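Local structure of BLUF domain-containing protein (Acinetobacter baumannii, 6W6Z) at residues Leu22-Arg30 and Trp92-Asn100; His73-Thr81 and Leu118-Lys126. The protein probably senses blue light through a flavin held in its BLUF domain, and here carries bound flavin mononucleotide. All blocks are in the same frame, centred on the assembly; numbering follows the deposited sequence.

Interaction 1: Leu22-Arg30 and Trp92-Asn100. With FMN (flavin mononucleotide), chain B.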
loop_
_atom_site.group_PDB
_atom_site.type_symbol
_atom_site.label_atom_id
_atom_site.label_comp_id
_atom_site.label_asym_id
_atom_site.label_seq_id
_atom_site.Cartn_x
_atom_site.Cartn_y
_atom_site.Cartn_z
ATOM N N LEU A 22 4.054 7.503 8.394
ATOM C CA LEU A 22 3.836 6.050 8.158
ATOM C C LEU A 22 2.984 5.489 9.301
ATOM O O LEU A 22 2.053 4.747 9.015
ATOM C CB LEU A 22 5.200 5.349 8.080
ATOM C CG LEU A 22 6.061 5.723 6.866
ATOM C CD1 LEU A 22 7.431 5.085 6.978
ATOM C CD2 LEU A 22 5.416 5.274 5.572
ATOM N N ARG A 23 3.312 5.801 10.558
ATOM C CA ARG A 23 2.515 5.292 11.704
ATOM C C ARG A 23 1.079 5.806 11.603
ATOM O O ARG A 23 0.130 5.001 11.787
ATOM C CB ARG A 23 3.217 5.662 13.012
ATOM C CG ARG A 23 4.561 4.982 13.187
ATOM C CD ARG A 23 5.400 5.555 14.328
ATOM N NE ARG A 23 5.058 4.989 15.610
ATOM C CZ ARG A 23 5.589 5.367 16.777
ATOM N NH1 ARG A 23 5.169 4.784 17.896
ATOM N NH2 ARG A 23 6.572 6.259 16.805
ATOM N N ASP A 24 0.895 7.077 11.280
ATOM C CA ASP A 24 -0.462 7.700 11.109
ATOM C C ASP A 24 -1.246 7.030 9.966
ATOM O O ASP A 24 -2.449 6.610 10.163
ATOM C CB ASP A 24 -0.357 9.192 10.837
ATOM C CG ASP A 24 -0.069 10.058 12.057
ATOM O OD1 ASP A 24 -0.179 9.572 13.174
ATOM O OD2 ASP A 24 0.277 11.210 11.854
ATOM N N ILE A 25 -0.609 6.855 8.817
ATOM C CA ILE A 25 -1.270 6.177 7.659
ATOM C C ILE A 25 -1.762 4.780 8.081
ATOM O O ILE A 25 -2.914 4.439 7.815
ATOM C CB ILE A 25 -0.308 6.132 6.469
ATOM C CG1 ILE A 25 -0.051 7.539 5.905
ATOM C CG2 ILE A 25 -0.818 5.177 5.408
ATOM C CD1 ILE A 25 1.109 7.605 4.937
ATOM N N LEU A 26 -0.908 3.968 8.691
ATOM C CA LEU A 26 -1.300 2.574 9.080
ATOM C C LEU A 26 -2.380 2.590 10.168
ATOM O O LEU A 26 -3.301 1.719 10.132
ATOM C CB LEU A 26 -0.054 1.815 9.525
ATOM C CG LEU A 26 0.964 1.562 8.419
ATOM C CD1 LEU A 26 2.256 1.021 9.020
ATOM C CD2 LEU A 26 0.402 0.626 7.356
ATOM N N THR A 27 -2.274 3.474 11.150
ATOM C CA THR A 27 -3.342 3.605 12.173
ATOM C C THR A 27 -4.674 3.905 11.476
ATOM O O THR A 27 -5.653 3.219 11.807
ATOM C CB THR A 27 -3.061 4.716 13.188
ATOM O OG1 THR A 27 -1.854 4.401 13.866
ATOM C CG2 THR A 27 -4.191 4.862 14.184
ATOM N N GLU A 28 -4.717 4.902 10.591
ATOM C CA GLU A 28 -5.977 5.300 9.887
ATOM C C GLU A 28 -6.466 4.132 9.021
ATOM O O GLU A 28 -7.672 3.773 9.107
ATOM C CB GLU A 28 -5.759 6.532 9.017
ATOM C CG GLU A 28 -5.425 7.795 9.795
ATOM C CD GLU A 28 -4.831 8.883 8.919
ATOM O OE1 GLU A 28 -5.204 8.922 7.738
ATOM O OE2 GLU A 28 -3.971 9.669 9.394
ATOM N N ALA A 29 -5.578 3.574 8.197
ATOM C CA ALA A 29 -5.925 2.510 7.217
ATOM C C ALA A 29 -6.530 1.316 7.964
ATOM O O ALA A 29 -7.583 0.808 7.597
ATOM C CB ALA A 29 -4.703 2.079 6.437
ATOM N N ARG A 30 -5.861 0.862 9.003
ATOM C CA ARG A 30 -6.271 -0.393 9.670
ATOM C C ARG A 30 -7.659 -0.240 10.310
ATOM O O ARG A 30 -8.415 -1.237 10.296
ATOM C CB ARG A 30 -5.166 -0.823 10.626
ATOM C CG ARG A 30 -4.016 -1.503 9.902
ATOM C CD ARG A 30 -2.719 -1.541 10.668
ATOM N NE ARG A 30 -1.697 -2.163 9.862
ATOM C CZ ARG A 30 -0.400 -2.258 10.192
ATOM N NH1 ARG A 30 0.041 -1.788 11.356
ATOM N NH2 ARG A 30 0.443 -2.863 9.380
ATOM N N TRP A 92 -4.888 -9.250 6.414
ATOM C CA TRP A 92 -4.536 -7.879 6.887
ATOM C C TRP A 92 -5.518 -6.815 6.412
ATOM O O TRP A 92 -5.679 -6.631 5.175
ATOM C CB TRP A 92 -3.136 -7.494 6.433
ATOM C CG TRP A 92 -2.072 -8.507 6.712
ATOM C CD1 TRP A 92 -1.275 -8.560 7.807
ATOM C CD2 TRP A 92 -1.606 -9.544 5.828
ATOM N NE1 TRP A 92 -0.394 -9.592 7.698
ATOM C CE2 TRP A 92 -0.545 -10.197 6.485
ATOM C CE3 TRP A 92 -1.949 -9.954 4.536
ATOM C CZ2 TRP A 92 0.136 -11.280 5.925
ATOM C CZ3 TRP A 92 -1.294 -11.031 3.983
ATOM C CH2 TRP A 92 -0.265 -11.686 4.667
ATOM N N SER A 93 -6.028 -6.032 7.357
ATOM C CA SER A 93 -6.743 -4.753 7.120
ATOM C C SER A 93 -5.847 -3.820 6.291
ATOM O O SER A 93 -6.329 -3.300 5.246
ATOM C CB SER A 93 -7.206 -4.146 8.408
ATOM O OG SER A 93 -8.252 -4.970 8.912
ATOM N N MET A 94 -4.587 -3.751 6.659
ATOM C CA MET A 94 -3.523 -3.159 5.801
ATOM C C MET A 94 -2.153 -3.658 6.241
ATOM O O MET A 94 -1.610 -3.125 7.228
ATOM C CB MET A 94 -3.531 -1.635 5.876
ATOM C CG MET A 94 -2.600 -1.000 4.853
ATOM S SD MET A 94 -2.722 -1.635 3.148
ATOM C CE MET A 94 -4.482 -1.430 2.876
ATOM N N LYS A 95 -1.605 -4.621 5.502
ATOM C CA LYS A 95 -0.258 -5.163 5.740
ATOM C C LYS A 95 0.723 -4.039 5.424
ATOM O O LYS A 95 0.471 -3.285 4.496
ATOM C CB LYS A 95 0.028 -6.383 4.862
ATOM C CG LYS A 95 1.319 -7.111 5.175
ATOM C CD LYS A 95 1.583 -8.284 4.282
ATOM C CE LYS A 95 2.685 -9.173 4.794
ATOM N NZ LYS A 95 2.885 -10.348 3.926
ATOM N N TYR A 96 1.811 -3.986 6.155
ATOM C CA TYR A 96 2.916 -3.063 5.861
ATOM C C TYR A 96 4.158 -3.870 5.532
ATOM O O TYR A 96 4.590 -4.677 6.366
ATOM C CB TYR A 96 3.155 -2.134 7.033
ATOM C CG TYR A 96 4.193 -1.087 6.727
ATOM C CD1 TYR A 96 4.053 -0.248 5.631
ATOM C CD2 TYR A 96 5.319 -0.960 7.485
ATOM C CE1 TYR A 96 4.985 0.727 5.335
ATOM C CE2 TYR A 96 6.256 0.023 7.221
ATOM C CZ TYR A 96 6.111 0.841 6.115
ATOM O OH TYR A 96 7.048 1.799 5.840
ATOM N N VAL A 97 4.753 -3.575 4.376
ATOM C CA VAL A 97 6.025 -4.203 3.914
ATOM C C VAL A 97 7.016 -3.122 3.489
ATOM O O VAL A 97 6.644 -2.213 2.747
ATOM C CB VAL A 97 5.732 -5.174 2.761
ATOM C CG1 VAL A 97 6.978 -5.868 2.263
ATOM C CG2 VAL A 97 4.684 -6.174 3.154
ATOM N N GLN A 98 8.264 -3.240 3.916
ATOM C CA GLN A 98 9.333 -2.328 3.458
ATOM C C GLN A 98 10.306 -3.137 2.612
ATOM O O GLN A 98 10.066 -4.303 2.415
ATOM C CB GLN A 98 10.011 -1.633 4.642
ATOM C CG GLN A 98 9.058 -0.699 5.384
ATOM C CD GLN A 98 9.755 0.216 6.363
ATOM O OE1 GLN A 98 9.238 1.293 6.691
ATOM N NE2 GLN A 98 10.911 -0.219 6.838
ATOM N N ARG A 99 11.320 -2.475 2.057
ATOM C CA ARG A 99 12.383 -3.107 1.245
ATOM C C ARG A 99 12.997 -4.291 2.006
ATOM O O ARG A 99 13.341 -4.168 3.214
ATOM C CB ARG A 99 13.473 -2.077 0.948
ATOM C CG ARG A 99 13.585 -1.640 -0.492
ATOM C CD ARG A 99 14.598 -0.523 -0.585
ATOM N NE ARG A 99 15.963 -0.949 -0.350
ATOM C CZ ARG A 99 17.008 -0.141 -0.459
ATOM N NH1 ARG A 99 16.805 1.135 -0.745
ATOM N NH2 ARG A 99 18.232 -0.589 -0.229
ATOM N N ASN A 100 13.143 -5.415 1.322
ATOM C CA ASN A 100 13.785 -6.632 1.854
ATOM C C ASN A 100 14.640 -7.156 0.712
ATOM O O ASN A 100 14.489 -6.632 -0.420
ATOM C CB ASN A 100 12.755 -7.638 2.368
ATOM C CG ASN A 100 11.879 -8.238 1.286
ATOM O OD1 ASN A 100 12.296 -8.374 0.131
ATOM N ND2 ASN A 100 10.675 -8.649 1.667
HETATM N N1 FMN B . -6.935 5.296 4.597
HETATM C C2 FMN B . -7.684 4.192 4.762
HETATM O O2 FMN B . -8.799 4.323 5.360
HETATM N N3 FMN B . -7.350 3.011 4.201
HETATM C C4 FMN B . -6.213 2.829 3.511
HETATM O O4 FMN B . -5.885 1.747 3.031
HETATM C C4A FMN B . -5.319 3.969 3.349
HETATM N N5 FMN B . -4.171 3.896 2.708
HETATM C C5A FMN B . -3.444 5.030 2.549
HETATM C C6 FMN B . -2.245 4.927 1.881
HETATM C C7 FMN B . -1.469 6.051 1.656
HETATM C C7M FMN B . -0.169 5.866 0.937
HETATM C C8 FMN B . -1.820 7.350 2.257
HETATM C C8M FMN B . -0.895 8.535 2.022
HETATM C C9 FMN B . -3.030 7.447 2.925
HETATM C C9A FMN B . -3.820 6.320 3.118
HETATM N N10 FMN B . -5.006 6.369 3.841
HETATM C C10 FMN B . -5.771 5.223 3.940
HETATM C "C1'" FMN B . -5.512 7.620 4.500
HETATM C "C2'" FMN B . -6.553 8.414 3.744
HETATM O "O2'" FMN B . -5.904 9.113 2.670
HETATM C "C3'" FMN B . -7.184 9.427 4.734
HETATM O "O3'" FMN B . -6.186 10.104 5.506
HETATM C "C4'" FMN B . -8.070 8.779 5.779
HETATM O "O4'" FMN B . -9.067 7.958 5.128
HETATM C "C5'" FMN B . -8.799 9.856 6.620
HETATM O "O5'" FMN B . -9.687 10.687 5.842
HETATM P P FMN B . -10.652 11.850 6.499
HETATM O O1P FMN B . -9.809 13.105 6.374
HETATM O O2P FMN B . -11.872 11.781 5.597
HETATM O O3P FMN B . -10.916 11.467 7.945
HETATM O O HOH W 1 -7.335 -3.738 11.619
#

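Interaction 2: His73-Thr81 and Leu118-Lys126. With FMN (flavin mononucleotide), chain B.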
loop_
_atom_site.group_PDB
_atom_site.type_symbol
_atom_site.label_atom_id
_atom_site.label_comp_id
_atom_site.label_asym_id
_atom_site.label_seq_id
_atom_site.Cartn_x
_atom_site.Cartn_y
_atom_site.Cartn_z
ATOM N N HIS A 73 1.208 12.093 0.032
ATOM C CA HIS A 73 1.773 11.581 -1.238
ATOM C C HIS A 73 1.185 12.372 -2.414
ATOM O O HIS A 73 0.263 13.199 -2.154
ATOM C CB HIS A 73 1.578 10.064 -1.346
ATOM C CG HIS A 73 0.158 9.642 -1.521
ATOM N ND1 HIS A 73 -0.164 8.371 -1.890
ATOM C CD2 HIS A 73 -1.015 10.305 -1.357
ATOM C CE1 HIS A 73 -1.482 8.261 -1.976
ATOM N NE2 HIS A 73 -2.043 9.427 -1.638
ATOM N N TYR A 74 1.775 12.196 -3.595
ATOM C CA TYR A 74 1.428 12.918 -4.846
ATOM C C TYR A 74 1.895 12.095 -6.039
ATOM O O TYR A 74 2.530 11.026 -5.835
ATOM C CB TYR A 74 2.042 14.326 -4.864
ATOM C CG TYR A 74 3.547 14.333 -4.995
ATOM C CD1 TYR A 74 4.388 14.076 -3.923
ATOM C CD2 TYR A 74 4.132 14.659 -6.201
ATOM C CE1 TYR A 74 5.765 14.069 -4.078
ATOM C CE2 TYR A 74 5.496 14.703 -6.358
ATOM C CZ TYR A 74 6.322 14.372 -5.307
ATOM O OH TYR A 74 7.669 14.414 -5.540
ATOM N N ASN A 75 1.569 12.542 -7.266
ATOM C CA ASN A 75 2.003 11.812 -8.484
ATOM C C ASN A 75 1.422 10.384 -8.428
ATOM O O ASN A 75 2.151 9.430 -8.647
ATOM C CB ASN A 75 3.536 11.747 -8.564
ATOM C CG ASN A 75 4.077 11.430 -9.945
ATOM O OD1 ASN A 75 4.237 12.335 -10.752
ATOM N ND2 ASN A 75 4.402 10.165 -10.216
ATOM N N ILE A 76 0.136 10.243 -8.162
ATOM C CA ILE A 76 -0.490 8.895 -8.019
ATOM C C ILE A 76 -0.520 8.273 -9.422
ATOM O O ILE A 76 -1.046 8.909 -10.325
ATOM C CB ILE A 76 -1.882 8.950 -7.345
ATOM C CG1 ILE A 76 -1.852 9.148 -5.825
ATOM C CG2 ILE A 76 -2.676 7.681 -7.631
ATOM C CD1 ILE A 76 -1.350 10.467 -5.319
ATOM N N LYS A 77 0.011 7.066 -9.575
ATOM C CA LYS A 77 -0.042 6.246 -10.805
ATOM C C LYS A 77 -0.950 5.029 -10.581
ATOM O O LYS A 77 -0.501 3.996 -10.014
ATOM C CB LYS A 77 1.381 5.840 -11.188
ATOM C CG LYS A 77 1.497 4.980 -12.436
ATOM C CD LYS A 77 2.937 4.566 -12.716
ATOM C CE LYS A 77 3.086 3.876 -14.049
ATOM N NZ LYS A 77 4.304 3.034 -14.078
ATOM N N TRP A 78 -2.186 5.124 -11.069
ATOM C CA TRP A 78 -3.181 4.027 -11.015
ATOM C C TRP A 78 -2.735 2.898 -11.945
ATOM O O TRP A 78 -2.578 3.141 -13.161
ATOM C CB TRP A 78 -4.555 4.588 -11.373
ATOM C CG TRP A 78 -5.701 3.636 -11.280
ATOM C CD1 TRP A 78 -5.720 2.397 -10.729
ATOM C CD2 TRP A 78 -7.052 3.927 -11.657
ATOM N NE1 TRP A 78 -6.974 1.865 -10.785
ATOM C CE2 TRP A 78 -7.821 2.791 -11.343
ATOM C CE3 TRP A 78 -7.673 5.033 -12.248
ATOM C CZ2 TRP A 78 -9.190 2.735 -11.611
ATOM C CZ3 TRP A 78 -9.025 4.981 -12.500
ATOM C CH2 TRP A 78 -9.769 3.840 -12.194
ATOM N N LEU A 79 -2.493 1.706 -11.406
ATOM C CA LEU A 79 -1.953 0.601 -12.216
ATOM C C LEU A 79 -3.093 -0.242 -12.766
ATOM O O LEU A 79 -3.098 -0.527 -13.975
ATOM C CB LEU A 79 -0.993 -0.218 -11.367
ATOM C CG LEU A 79 0.307 0.523 -11.101
ATOM C CD1 LEU A 79 1.112 -0.167 -9.999
ATOM C CD2 LEU A 79 1.101 0.611 -12.395
ATOM N N CYS A 80 -4.015 -0.664 -11.923
ATOM C CA CYS A 80 -5.097 -1.535 -12.417
ATOM C C CYS A 80 -6.175 -1.635 -11.373
ATOM O O CYS A 80 -5.903 -1.360 -10.183
ATOM C CB CYS A 80 -4.593 -2.932 -12.739
ATOM S SG CYS A 80 -3.805 -3.684 -11.295
ATOM N N THR A 81 -7.350 -2.028 -11.844
ATOM C CA THR A 81 -8.460 -2.527 -11.017
ATOM C C THR A 81 -8.984 -3.792 -11.676
ATOM O O THR A 81 -9.191 -3.726 -12.879
ATOM C CB THR A 81 -9.601 -1.515 -10.937
ATOM O OG1 THR A 81 -9.023 -0.236 -10.614
ATOM C CG2 THR A 81 -10.622 -1.969 -9.920
ATOM N N LEU A 118 6.991 3.150 -8.503
ATOM C CA LEU A 118 6.513 3.852 -9.720
ATOM C C LEU A 118 7.152 3.249 -10.984
ATOM O O LEU A 118 6.600 3.503 -12.073
ATOM C CB LEU A 118 6.809 5.348 -9.590
ATOM C CG LEU A 118 5.901 6.098 -8.624
ATOM C CD1 LEU A 118 6.485 7.459 -8.261
ATOM C CD2 LEU A 118 4.524 6.256 -9.216
ATOM N N LEU A 119 8.270 2.519 -10.859
ATOM C CA LEU A 119 8.963 1.840 -11.988
ATOM C C LEU A 119 8.226 0.553 -12.388
ATOM O O LEU A 119 8.631 -0.031 -13.401
ATOM C CB LEU A 119 10.382 1.445 -11.560
ATOM C CG LEU A 119 11.315 2.572 -11.126
ATOM C CD1 LEU A 119 12.545 1.996 -10.439
ATOM C CD2 LEU A 119 11.712 3.431 -12.304
ATOM N N LEU A 120 7.267 0.060 -11.609
ATOM C CA LEU A 120 6.579 -1.230 -11.927
ATOM C C LEU A 120 5.549 -1.033 -13.050
ATOM O O LEU A 120 4.911 0.052 -13.115
ATOM C CB LEU A 120 5.877 -1.770 -10.676
ATOM C CG LEU A 120 6.751 -2.238 -9.513
ATOM C CD1 LEU A 120 5.862 -2.596 -8.335
ATOM C CD2 LEU A 120 7.636 -3.411 -9.900
ATOM N N ASN A 121 5.361 -2.056 -13.893
ATOM C CA ASN A 121 4.241 -2.125 -14.868
ATOM C C ASN A 121 3.262 -3.205 -14.387
ATOM O O ASN A 121 3.556 -3.915 -13.415
ATOM C CB ASN A 121 4.759 -2.291 -16.301
ATOM C CG ASN A 121 5.440 -3.623 -16.565
ATOM O OD1 ASN A 121 4.945 -4.674 -16.127
ATOM N ND2 ASN A 121 6.566 -3.595 -17.277
ATOM N N GLN A 122 2.114 -3.318 -15.038
ATOM C CA GLN A 122 1.033 -4.236 -14.603
ATOM C C GLN A 122 1.511 -5.698 -14.649
ATOM O O GLN A 122 1.092 -6.496 -13.783
ATOM C CB GLN A 122 -0.207 -4.015 -15.449
ATOM C CG GLN A 122 -0.862 -2.662 -15.211
ATOM C CD GLN A 122 -0.324 -1.557 -16.086
ATOM O OE1 GLN A 122 0.752 -1.667 -16.690
ATOM N NE2 GLN A 122 -1.057 -0.455 -16.106
ATOM N N GLN A 123 2.368 -6.049 -15.601
ATOM C CA GLN A 123 2.881 -7.439 -15.722
ATOM C C GLN A 123 3.754 -7.777 -14.506
ATOM O O GLN A 123 3.726 -8.930 -14.060
ATOM C CB GLN A 123 3.651 -7.639 -17.023
ATOM C CG GLN A 123 2.784 -7.503 -18.266
ATOM C CD GLN A 123 1.849 -8.679 -18.482
ATOM O OE1 GLN A 123 1.966 -9.732 -17.856
ATOM N NE2 GLN A 123 0.924 -8.518 -19.414
ATOM N N ASN A 124 4.494 -6.819 -13.968
ATOM C CA ASN A 124 5.374 -7.049 -12.789
ATOM C C ASN A 124 4.580 -7.456 -11.547
ATOM O O ASN A 124 5.218 -8.020 -10.595
ATOM C CB ASN A 124 6.207 -5.821 -12.449
ATOM C CG ASN A 124 7.131 -5.405 -13.563
ATOM O OD1 ASN A 124 7.329 -4.211 -13.768
ATOM N ND2 ASN A 124 7.734 -6.383 -14.230
ATOM N N LEU A 125 3.284 -7.108 -11.479
ATOM C CA LEU A 125 2.411 -7.315 -10.286
ATOM C C LEU A 125 2.190 -8.800 -10.002
ATOM O O LEU A 125 2.032 -9.123 -8.811
ATOM C CB LEU A 125 1.070 -6.589 -10.477
ATOM C CG LEU A 125 1.175 -5.078 -10.677
ATOM C CD1 LEU A 125 -0.198 -4.432 -10.593
ATOM C CD2 LEU A 125 2.132 -4.429 -9.675
ATOM N N LYS A 126 2.220 -9.667 -11.020
ATOM C CA LYS A 126 2.342 -11.140 -10.832
ATOM C C LYS A 126 3.334 -11.377 -9.689
ATOM O O LYS A 126 2.875 -11.738 -8.563
ATOM C CB LYS A 126 2.823 -11.862 -12.103
HETATM N N1 FMN B . -6.935 5.296 4.597
HETATM C C2 FMN B . -7.684 4.192 4.762
HETATM O O2 FMN B . -8.799 4.323 5.360
HETATM N N3 FMN B . -7.350 3.011 4.201
HETATM C C4 FMN B . -6.213 2.829 3.511
HETATM O O4 FMN B . -5.885 1.747 3.031
HETATM C C4A FMN B . -5.319 3.969 3.349
HETATM N N5 FMN B . -4.171 3.896 2.708
HETATM C C5A FMN B . -3.444 5.030 2.549
HETATM C C6 FMN B . -2.245 4.927 1.881
HETATM C C7 FMN B . -1.469 6.051 1.656
HETATM C C7M FMN B . -0.169 5.866 0.937
HETATM C C8 FMN B . -1.820 7.350 2.257
HETATM C C8M FMN B . -0.895 8.535 2.022
HETATM C C9 FMN B . -3.030 7.447 2.925
HETATM C C9A FMN B . -3.820 6.320 3.118
HETATM N N10 FMN B . -5.006 6.369 3.841
HETATM C C10 FMN B . -5.771 5.223 3.940
HETATM C "C1'" FMN B . -5.512 7.620 4.500
HETATM C "C2'" FMN B . -6.553 8.414 3.744
HETATM O "O2'" FMN B . -5.904 9.113 2.670
HETATM C "C3'" FMN B . -7.184 9.427 4.734
HETATM O "O3'" FMN B . -6.186 10.104 5.506
HETATM C "C4'" FMN B . -8.070 8.779 5.779
HETATM O "O4'" FMN B . -9.067 7.958 5.128
HETATM C "C5'" FMN B . -8.799 9.856 6.620
HETATM O "O5'" FMN B . -9.687 10.687 5.842
HETATM P P FMN B . -10.652 11.850 6.499
HETATM O O1P FMN B . -9.809 13.105 6.374
HETATM O O2P FMN B . -11.872 11.781 5.597
HETATM O O3P FMN B . -10.916 11.467 7.945
HETATM O O HOH W 2 4.429 1.740 -11.295
#

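Interaction 1: Leu22-Arg30 and Trp92-Asn100
Leu26 lays its CD1 methyl over one face of the Tyr96 ring, a CH-pi contact 4.1 Å from the ring centroid in which the two side chains cross at about a right angle. With CG turned directly opposite the backbone N (chi1 -175°), the Tyr96 ring projects from the strand toward the helix; its far end is met by Leu22, whose CD1 lies 3.5 Å from Tyr96 OH. The polar grip comes from Arg30. Its chain runs extended from CG to NE and brings the guanidinium edge-on to the carbonyl of Met94: NE donates to Met94 O at 2.8 Å and NH2 to the same oxygen at 3.0 Å, with Met94 O close to the guanidinium plane in both. Two bonds to one acceptor fix the rotation of the group, which stands 77° to the Tyr96 ring, while Leu26 CD2 lies over one of its faces, toward the rim. A water bridges the helix and the loop before the strand, donating to Arg30 O and accepting from Ser93 OG. Deeper in, Ala29 CB packs 3.9 Å from Met94 CB. Met94 then bends at chi2 and chi3, and its CE arrives 3.5 Å from FMN O4; Ala29 CB and Ile25 also touch the flavin rings, so helix and strand entry wall the pocket together. Glu28 OE1 lies 2.7 Å from FMN O3' and forms a salt bridge with Arg72. Helix 18-36 thus lies against the sheet with the flavin beside it, as in the ferredoxin-like fold of BLUF domains, roughly antiparallel to strand 95-98 (152° between the short segments), an edge strand that pairs with strand 39-45, while Leu22 and Ile25 rest on Phe49 of strand 48-54.

Interaction 2: His73-Thr81 and Leu118-Lys126
Gln122 NE2 donates to Leu79 O at 3.0 Å, a fairly straight bond (156° at the hydrogen) that arrives in the carbonyl plane on a lone pair. The Gln122 chain bends at chi2 (89°), folding the amide back toward the strand, and CG also lies close to the same oxygen. Further along, Lys77 reaches over fully extended, CG anti to the backbone N (chi1 180°), and its ammonium donates to Leu118 O at 3.1 Å and weakly to Leu120 O. A water accepts from Lys77 NZ and donates to Leu120 O, so the lysine end is held among two carbonyls and a water. The aliphatic part of Lys77 is used as well: its CB lies 3.7 Å from Leu118 CD2, and Leu118 CD1 meets Asn75 ND2 at 3.9 Å. In the middle, Leu79 points into the contact, with CD2 3.9 Å from Leu120 O and CB near Leu125. Beside it Cys80 SG touches Leu125 CD1 at 3.8 Å. Leu79 and Cys80 both pair with Cys6 as a classic beta bulge, and both direct their side chains toward 118-126. Asn121 OD1 accepts from Asn124 N in an Asx motif, and Asn124 OD1 accepts from Asn121 N in return, shaping the turn into helix 125-134. At the other end of the strand segment, His73 lies between Ile76 CD1 over one ring face and FMN C8M over the opposite one, its nitrogens bonded to Ser9 OG and Ile67 O. The contact with 118-126 is therefore mixed in character: a centre where Leu79 and Cys80 of the edge strand meet Leu125, flanked by side-chain bonds to main-chain carbonyls, so that the grip depends on backbone oxygens of both segments and pairs no opposite charges.

Interactions 1 and 2 use the two outermost strands of one five-stranded sheet, 95-98 and 73-83, with strands 2-11, 48-54 and 39-45 between them. Their centres are 18 Å apart and their nearest atoms about 7 Å, so they do not touch; FMN is what both reach. Ile25, Ala29 and Met94 line the flavin rings and Glu28 meets the ribityl chain, whereas 73-81 meets only the dimethyl end, His73 ND1 lying 3.8 Å from FMN C7M. The side chain of Met94 is also about 3 Å from that of the flavin-binding Gln51, whereas that of Leu79 is about 9 Å away. Helix 125-134 joins them too: 118-126 leads into it, and Val97 touches its Leu132.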